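Local coordinates for fucolectin-related protein (Streptococcus pneumoniae, PDB 2WMF) that probably hydrolyses glycosidic bonds in host blood-group carbohydrate antigens, as the catalytic module of a family 98 glycoside hydrolase, at residues N57-A62 against V102-E107; L39-L44 against P114-I119. One frame throughout, in Å; residues are numbered along the deposited sequence.

Contact 1: residues N57-A62 against V102-E107; sequences NTLKGA and VKMLEE
L59 packs against M104 and E107 in a helix-to-helix contact on the outer layer of a (beta/alpha)8 barrel. The short helix 59-64 follows the first barrel strand, and the long helix 95-111 follows the second, so the two are successive helices of the ring around the sheet. The contact is small and rests on one leucine. CG of L59 lies anti to the backbone N (chi1 -173°), which sends the CD2 methyl across to helix 95-111. There CD2 lies 4.1 Å from M104 CE and 4.0 Å from E107 CG, with M104 O 4.0 Å from L59 CD2 and the backbone of E107 close by. A branched apolar residue suits this place, because the same side chain also meets I76 of strand 74-79 and A108, one residue further along helix 95-111. M104 bends at both outer torsions and brings its terminal methyl back to the leucine; the flexible thioether chain makes that fold possible, and M104 also rests on L78 of the sheet.

E107 occupies the more open border. Its fully extended chain slides past L59 in the opposite direction, the CH2 groups lying along the leucine while OE2 comes 3.5 Å from L59 CB. The carboxylate therefore reaches the amino-terminal turn of helix 59-64, where a negative charge would probably be stabilised by the helix dipole. That helix begins at T58, the N-cap, whose OG1 accepts from G61 N at 3.0 Å and is also hydrogen-bonded to D303. A threonine serves here because its short hydroxyl can fold back onto the first turn. The polar link between the helices is indirect: one water donates to E107 OE2 and accepts from K60 N, the latter bond being 3.0 Å long.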
ATOM      1  N   ASN A  57      22.748   5.775  -3.165  1.00 11.22           N
ATOM      2  CA  ASN A  57      22.047   6.669  -2.277  1.00 11.06           C
ATOM      3  C   ASN A  57      22.842   6.968  -1.007  1.00 11.20           C
ATOM      4  O   ASN A  57      23.787   6.257  -0.639  1.00 11.97           O
ATOM      5  CB  ASN A  57      20.676   6.036  -1.947  1.00 11.06           C
ATOM      6  CG  ASN A  57      19.738   5.988  -3.155  1.00  9.38           C
ATOM      7  OD1 ASN A  57      19.860   6.809  -4.060  1.00 10.70           O
ATOM      8  ND2 ASN A  57      18.760   5.072  -3.140  1.00 11.15           N
ATOM      9  N   THR A  58      22.425   8.042  -0.340  1.00 11.25           N
ATOM     10  CA  THR A  58      22.929   8.397   0.999  1.00 12.24           C
ATOM     11  C   THR A  58      21.760   8.621   1.974  1.00 12.40           C
ATOM     12  O   THR A  58      20.664   8.913   1.547  1.00 11.42           O
ATOM     13  CB  THR A  58      23.802   9.691   0.965  1.00 12.04           C
ATOM     14  OG1 THR A  58      23.033  10.860   0.575  1.00 12.86           O
ATOM     15  CG2 THR A  58      24.974   9.487   0.038  1.00 12.09           C
ATOM     16  N   LEU A  59      22.022   8.539   3.283  1.00 13.51           N
ATOM     17  CA  LEU A  59      20.999   8.853   4.281  1.00 13.72           C
ATOM     18  C   LEU A  59      20.548  10.305   4.180  1.00 13.58           C
ATOM     19  O   LEU A  59      19.331  10.599   4.208  1.00 12.70           O
ATOM     20  CB  LEU A  59      21.511   8.508   5.683  1.00 13.90           C
ATOM     21  CG  LEU A  59      20.512   8.629   6.820  1.00 15.49           C
ATOM     22  CD1 LEU A  59      19.301   7.743   6.594  1.00 15.21           C
ATOM     23  CD2 LEU A  59      21.229   8.243   8.125  1.00 17.65           C
ATOM     24  N   LYS A  60      21.516  11.246   4.090  1.00 13.45           N
ATOM     25  CA  LYS A  60      21.186  12.650   3.952  1.00 14.18           C
ATOM     26  C   LYS A  60      20.290  12.876   2.715  1.00 13.03           C
ATOM     27  O   LYS A  60      19.286  13.581   2.773  1.00 13.16           O
ATOM     28  CB  LYS A  60      22.480  13.485   3.872  1.00 15.54           C
ATOM     29  CG  LYS A  60      22.254  14.953   3.737  1.00 17.22           C
ATOM     30  CD  LYS A  60      23.575  15.702   4.073  1.00 19.51           C
ATOM     31  CE  LYS A  60      23.377  17.180   4.013  1.00 24.12           C
ATOM     32  NZ  LYS A  60      23.228  17.647   2.606  1.00 30.04           N
ATOM     33  N   GLY A  61      20.629  12.233   1.602  1.00 11.89           N
ATOM     34  CA  GLY A  61      19.843  12.375   0.380  1.00 12.16           C
ATOM     35  C   GLY A  61      18.436  11.800   0.490  1.00 11.45           C
ATOM     36  O   GLY A  61      17.488  12.356  -0.085  1.00 11.52           O
ATOM     37  N   ALA A  62      18.320  10.700   1.208  1.00 11.16           N
ATOM     38  CA  ALA A  62      17.013  10.064   1.432  1.00 11.13           C
ATOM     39  C   ALA A  62      16.089  11.034   2.168  1.00 11.08           C
ATOM     40  O   ALA A  62      14.915  11.176   1.828  1.00 11.27           O
ATOM     41  CB  ALA A  62      17.161   8.776   2.230  1.00 11.70           C
ATOM     42  N   VAL A 102      25.084   0.278  13.749  1.00 14.24           N
ATOM     43  CA  VAL A 102      25.626   1.351  14.589  1.00 14.47           C
ATOM     44  C   VAL A 102      26.128   2.508  13.746  1.00 14.35           C
ATOM     45  O   VAL A 102      25.819   3.669  14.045  1.00 14.95           O
ATOM     46  CB  VAL A 102      26.722   0.822  15.557  1.00 14.33           C
ATOM     47  CG1 VAL A 102      27.452   1.998  16.260  1.00 15.49           C
ATOM     48  CG2 VAL A 102      26.106  -0.149  16.595  1.00 15.37           C
ATOM     49  N   LYS A 103      26.858   2.216  12.686  1.00 14.81           N
ATOM     50  CA  LYS A 103      27.261   3.249  11.715  1.00 15.59           C
ATOM     51  C   LYS A 103      26.068   4.068  11.241  1.00 15.33           C
ATOM     52  O   LYS A 103      26.095   5.279  11.231  1.00 15.08           O
ATOM     53  CB  LYS A 103      27.995   2.619  10.506  1.00 16.29           C
ATOM     54  CG  LYS A 103      28.403   3.604   9.406  1.00 17.86           C
ATOM     55  CD  LYS A 103      28.782   2.839   8.135  1.00 19.90           C
ATOM     56  CE  LYS A 103      28.946   3.751   6.935  1.00 23.36           C
ATOM     57  NZ  LYS A 103      30.318   4.323   6.856  1.00 28.48           N
ATOM     58  N   MET A 104      25.005   3.380  10.818  1.00 14.14           N
ATOM     59  CA  MET A 104      23.840   4.059  10.287  1.00 14.00           C
ATOM     60  C   MET A 104      23.057   4.826  11.368  1.00 14.42           C
ATOM     61  O   MET A 104      22.539   5.917  11.121  1.00 14.54           O
ATOM     62  CB  MET A 104      22.947   3.064   9.527  1.00 13.64           C
ATOM     63  CG  MET A 104      23.649   2.480   8.314  1.00 14.29           C
ATOM     64  SD  MET A 104      24.363   3.669   7.151  1.00 18.40           S
ATOM     65  CE  MET A 104      23.032   4.795   6.762  1.00 23.52           C
ATOM     66  N   LEU A 105      22.998   4.250  12.563  1.00 13.57           N
ATOM     67  CA  LEU A 105      22.381   4.919  13.720  1.00 14.03           C
ATOM     68  C   LEU A 105      23.121   6.211  14.085  1.00 14.48           C
ATOM     69  O   LEU A 105      22.500   7.253  14.297  1.00 14.16           O
ATOM     70  CB  LEU A 105      22.314   3.991  14.915  1.00 13.71           C
ATOM     71  CG  LEU A 105      21.185   2.907  14.849  1.00 12.47           C
ATOM     72  CD1 LEU A 105      21.444   1.797  15.855  1.00 13.80           C
ATOM     73  CD2 LEU A 105      19.790   3.548  15.071  1.00 13.53           C
ATOM     74  N   GLU A 106      24.438   6.133  14.102  1.00 16.07           N
ATOM     75  CA  GLU A 106      25.258   7.321  14.370  1.00 15.97           C
ATOM     76  C   GLU A 106      24.983   8.450  13.370  1.00 16.85           C
ATOM     77  O   GLU A 106      24.793   9.614  13.745  1.00 16.86           O
ATOM     78  CB  GLU A 106      26.746   6.947  14.358  1.00 17.06           C
ATOM     79  CG  GLU A 106      27.193   6.205  15.615  1.00 17.52           C
ATOM     80  CD  GLU A 106      27.305   7.119  16.841  1.00 20.39           C
ATOM     81  OE1 GLU A 106      27.891   8.204  16.708  1.00 24.70           O
ATOM     82  OE2 GLU A 106      26.786   6.766  17.909  1.00 19.78           O
ATOM     83  N   GLU A 107      24.943   8.084  12.093  1.00 16.10           N
ATOM     84  CA  GLU A 107      24.705   9.061  11.044  1.00 17.29           C
ATOM     85  C   GLU A 107      23.289   9.638  11.175  1.00 16.47           C
ATOM     86  O   GLU A 107      23.102  10.857  11.102  1.00 16.12           O
ATOM     87  CB  GLU A 107      24.959   8.388   9.704  1.00 17.82           C
ATOM     88  CG  GLU A 107      25.049   9.268   8.562  1.00 22.66           C
ATOM     89  CD  GLU A 107      25.302   8.462   7.286  1.00 23.34           C
ATOM     90  OE1 GLU A 107      25.832   7.318   7.365  1.00 32.89           O
ATOM     91  OE2 GLU A 107      24.969   8.983   6.206  1.00 32.83           O
TER
HETATM   92  O   HOH W   1      24.424  10.768   4.510  1.00 18.46           O

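Contact 2: residues L39-L44 against P114-I119; sequences LLLSPL and PVFLVI
F116 reaches across from the third barrel strand to meet L39 and L41 of the first, an apolar contact inside the (beta/alpha)8 barrel. Strand 74-79 runs between the two, so their backbones stay well apart, with L41 CA and F116 CA 8.7 Å from each other, and side chains alone close the distance. The tight part is at the ring: L41 CD2 sits 3.7 Å from F116 CD2, and L39 CD2 is 4.0 Å from F116 CZ. Both methyls approach the ring obliquely. L39 and L41 are two apart on their strand and hence share a face. L39 comes from the direction opposite to F116, and its CG, anti to the backbone nitrogen (chi1 179°), extends the side chain toward the ring, whereas L41 crosses F116 at about a right angle. The small A75 on the intervening strand also touches F116, a residue size that suits a place spanned by larger neighbours.

Farther along, the association is loose. P43 and V118 do not touch each other, and each instead meets E77 of the middle strand. With all three touching residues buried and their side chains purely hydrocarbon, the contact implies cohesion by dispersion and the hydrophobic effect.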
ATOM      1  N   LEU A  39       2.031   6.912   8.396  1.00  8.90           N
ATOM      2  CA  LEU A  39       3.474   6.769   8.312  1.00  8.54           C
ATOM      3  C   LEU A  39       3.924   6.265   6.935  1.00  8.47           C
ATOM      4  O   LEU A  39       3.392   5.271   6.408  1.00  8.41           O
ATOM      5  CB  LEU A  39       4.013   5.803   9.416  1.00  8.22           C
ATOM      6  CG  LEU A  39       5.526   5.559   9.413  1.00  9.36           C
ATOM      7  CD1 LEU A  39       6.234   6.883   9.777  1.00  9.04           C
ATOM      8  CD2 LEU A  39       5.960   4.439  10.386  1.00  9.76           C
ATOM      9  N   LEU A  40       4.835   7.023   6.328  1.00  8.25           N
ATOM     10  CA  LEU A  40       5.461   6.633   5.049  1.00  8.64           C
ATOM     11  C   LEU A  40       6.888   6.194   5.322  1.00  9.04           C
ATOM     12  O   LEU A  40       7.691   6.977   5.829  1.00  8.89           O
ATOM     13  CB  LEU A  40       5.422   7.813   4.070  1.00  8.90           C
ATOM     14  CG  LEU A  40       6.163   7.634   2.727  1.00  8.30           C
ATOM     15  CD1 LEU A  40       5.364   6.636   1.866  1.00  9.07           C
ATOM     16  CD2 LEU A  40       6.376   8.954   1.947  1.00 10.84           C
ATOM     17  N   LEU A  41       7.210   4.943   4.961  1.00  8.55           N
ATOM     18  CA  LEU A  41       8.532   4.405   5.039  1.00  9.74           C
ATOM     19  C   LEU A  41       9.202   4.405   3.641  1.00  9.08           C
ATOM     20  O   LEU A  41       8.604   3.981   2.657  1.00  9.30           O
ATOM     21  CB  LEU A  41       8.538   2.983   5.598  1.00  9.96           C
ATOM     22  CG  LEU A  41       8.137   2.839   7.070  1.00 10.72           C
ATOM     23  CD1 LEU A  41       7.780   1.379   7.429  1.00 11.68           C
ATOM     24  CD2 LEU A  41       9.258   3.362   7.967  1.00 12.25           C
ATOM     25  N   SER A  42      10.424   4.905   3.603  1.00  8.92           N
ATOM     26  CA  SER A  42      11.276   4.900   2.417  1.00  9.24           C
ATOM     27  C   SER A  42      12.582   4.192   2.751  1.00  9.32           C
ATOM     28  O   SER A  42      13.248   4.545   3.716  1.00  9.65           O
ATOM     29  CB  SER A  42      11.537   6.310   1.908  1.00  9.14           C
ATOM     30  OG  SER A  42      10.335   7.052   1.756  1.00  9.28           O
ATOM     31  N   PRO A  43      12.938   3.143   1.974  1.00  9.65           N
ATOM     32  CA  PRO A  43      14.051   2.293   2.341  1.00 10.17           C
ATOM     33  C   PRO A  43      15.416   2.571   1.701  1.00 10.15           C
ATOM     34  O   PRO A  43      15.505   2.949   0.508  1.00  9.95           O
ATOM     35  CB  PRO A  43      13.583   0.909   1.889  1.00 10.14           C
ATOM     36  CG  PRO A  43      12.791   1.210   0.670  1.00 10.16           C
ATOM     37  CD  PRO A  43      12.202   2.583   0.817  1.00  8.47           C
ATOM     38  N   LEU A  44      16.450   2.376   2.516  1.00 10.41           N
ATOM     39  CA  LEU A  44      17.863   2.295   2.081  1.00 10.34           C
ATOM     40  C   LEU A  44      18.425   0.879   2.398  1.00  9.94           C
ATOM     41  O   LEU A  44      17.997   0.186   3.329  1.00 10.60           O
ATOM     42  CB  LEU A  44      18.693   3.353   2.838  1.00 10.00           C
ATOM     43  CG  LEU A  44      18.383   4.827   2.506  1.00 10.26           C
ATOM     44  CD1 LEU A  44      19.088   5.779   3.545  1.00 11.56           C
ATOM     45  CD2 LEU A  44      18.694   5.255   1.003  1.00 11.32           C
ATOM     46  N   PRO A 114      14.530  10.136  11.549  1.00 12.56           N
ATOM     47  CA  PRO A 114      13.878   8.958  12.177  1.00 12.15           C
ATOM     48  C   PRO A 114      14.108   7.689  11.342  1.00 11.51           C
ATOM     49  O   PRO A 114      13.909   7.718  10.126  1.00 10.98           O
ATOM     50  CB  PRO A 114      12.395   9.343  12.222  1.00 12.46           C
ATOM     51  CG  PRO A 114      12.204  10.333  11.142  1.00 15.34           C
ATOM     52  CD  PRO A 114      13.530  11.097  11.026  1.00 12.85           C
ATOM     53  N   VAL A 115      14.545   6.623  11.992  1.00  9.94           N
ATOM     54  CA  VAL A 115      14.821   5.380  11.319  1.00 10.24           C
ATOM     55  C   VAL A 115      14.204   4.151  11.982  1.00 10.41           C
ATOM     56  O   VAL A 115      13.945   4.127  13.191  1.00  9.97           O
ATOM     57  CB  VAL A 115      16.347   5.167  11.128  1.00 10.07           C
ATOM     58  CG1 VAL A 115      16.979   6.291  10.272  1.00 10.74           C
ATOM     59  CG2 VAL A 115      17.064   5.002  12.501  1.00 11.10           C
ATOM     60  N   PHE A 116      13.968   3.126  11.142  1.00 10.25           N
ATOM     61  CA  PHE A 116      13.619   1.773  11.565  1.00 10.02           C
ATOM     62  C   PHE A 116      14.646   0.798  10.963  1.00 10.81           C
ATOM     63  O   PHE A 116      15.012   0.967   9.828  1.00 12.19           O
ATOM     64  CB  PHE A 116      12.234   1.385  10.985  1.00  9.87           C
ATOM     65  CG  PHE A 116      11.070   2.075  11.657  1.00  8.89           C
ATOM     66  CD1 PHE A 116      10.280   1.402  12.557  1.00 10.69           C
ATOM     67  CD2 PHE A 116      10.747   3.386  11.325  1.00 10.16           C
ATOM     68  CE1 PHE A 116       9.183   2.029  13.166  1.00 10.25           C
ATOM     69  CE2 PHE A 116       9.642   4.043  11.937  1.00 10.57           C
ATOM     70  CZ  PHE A 116       8.888   3.355  12.872  1.00  8.92           C
ATOM     71  N   LEU A 117      15.074  -0.191  11.746  1.00  9.35           N
ATOM     72  CA  LEU A 117      16.048  -1.197  11.323  1.00  9.76           C
ATOM     73  C   LEU A 117      15.327  -2.485  10.951  1.00  9.76           C
ATOM     74  O   LEU A 117      14.479  -2.948  11.693  1.00  8.96           O
ATOM     75  CB  LEU A 117      17.038  -1.542  12.433  1.00 10.56           C
ATOM     76  CG  LEU A 117      17.819  -0.431  13.122  1.00 11.40           C
ATOM     77  CD1 LEU A 117      18.745  -1.065  14.182  1.00 12.30           C
ATOM     78  CD2 LEU A 117      18.551   0.376  12.072  1.00 13.97           C
ATOM     79  N   VAL A 118      15.678  -3.062   9.804  1.00  9.43           N
ATOM     80  CA  VAL A 118      15.220  -4.413   9.445  1.00  9.97           C
ATOM     81  C   VAL A 118      16.137  -5.394  10.169  1.00  9.64           C
ATOM     82  O   VAL A 118      17.331  -5.469   9.849  1.00 10.91           O
ATOM     83  CB  VAL A 118      15.279  -4.687   7.938  1.00 10.14           C
ATOM     84  CG1 VAL A 118      14.797  -6.114   7.657  1.00 10.00           C
ATOM     85  CG2 VAL A 118      14.463  -3.623   7.120  1.00 10.52           C
ATOM     86  N   ILE A 119      15.598  -6.082  11.165  1.00  9.37           N
ATOM     87  CA  ILE A 119      16.372  -7.040  11.980  1.00  9.84           C
ATOM     88  C   ILE A 119      15.967  -8.497  11.815  1.00  8.84           C
ATOM     89  O   ILE A 119      16.644  -9.376  12.342  1.00  9.61           O
ATOM     90  CB  ILE A 119      16.415  -6.664  13.478  1.00  9.51           C
ATOM     91  CG1 ILE A 119      15.044  -6.871  14.149  1.00 10.14           C
ATOM     92  CG2 ILE A 119      16.928  -5.168  13.636  1.00 11.43           C
ATOM     93  CD1 ILE A 119      15.109  -6.744  15.652  1.00 12.16           C
TER

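In the fold
Both contacts belong to the same (beta/alpha)8 barrel and share the first strand-helix unit, and helix 95-111 of contact 1 leads directly into strand 115-121 of contact 2, but they lie in different layers. Contact 2 lies within the barrel and skips over strand 74-79; contact 1 lies outside it, between the helices that follow strands 39-45 and 74-79, and is nested within the chain loop that contact 2 closes. Their centres are 11 Å apart. L44 joins the layers, its CD1 being 3.6 Å from L59 CD1, and L105 CD2 packs on V115 CG2 at 4.0 Å. Chemistry follows depth: contact 2 is purely apolar, whereas contact 1 adds the carboxylate of the partly exposed E107 and a bridging water.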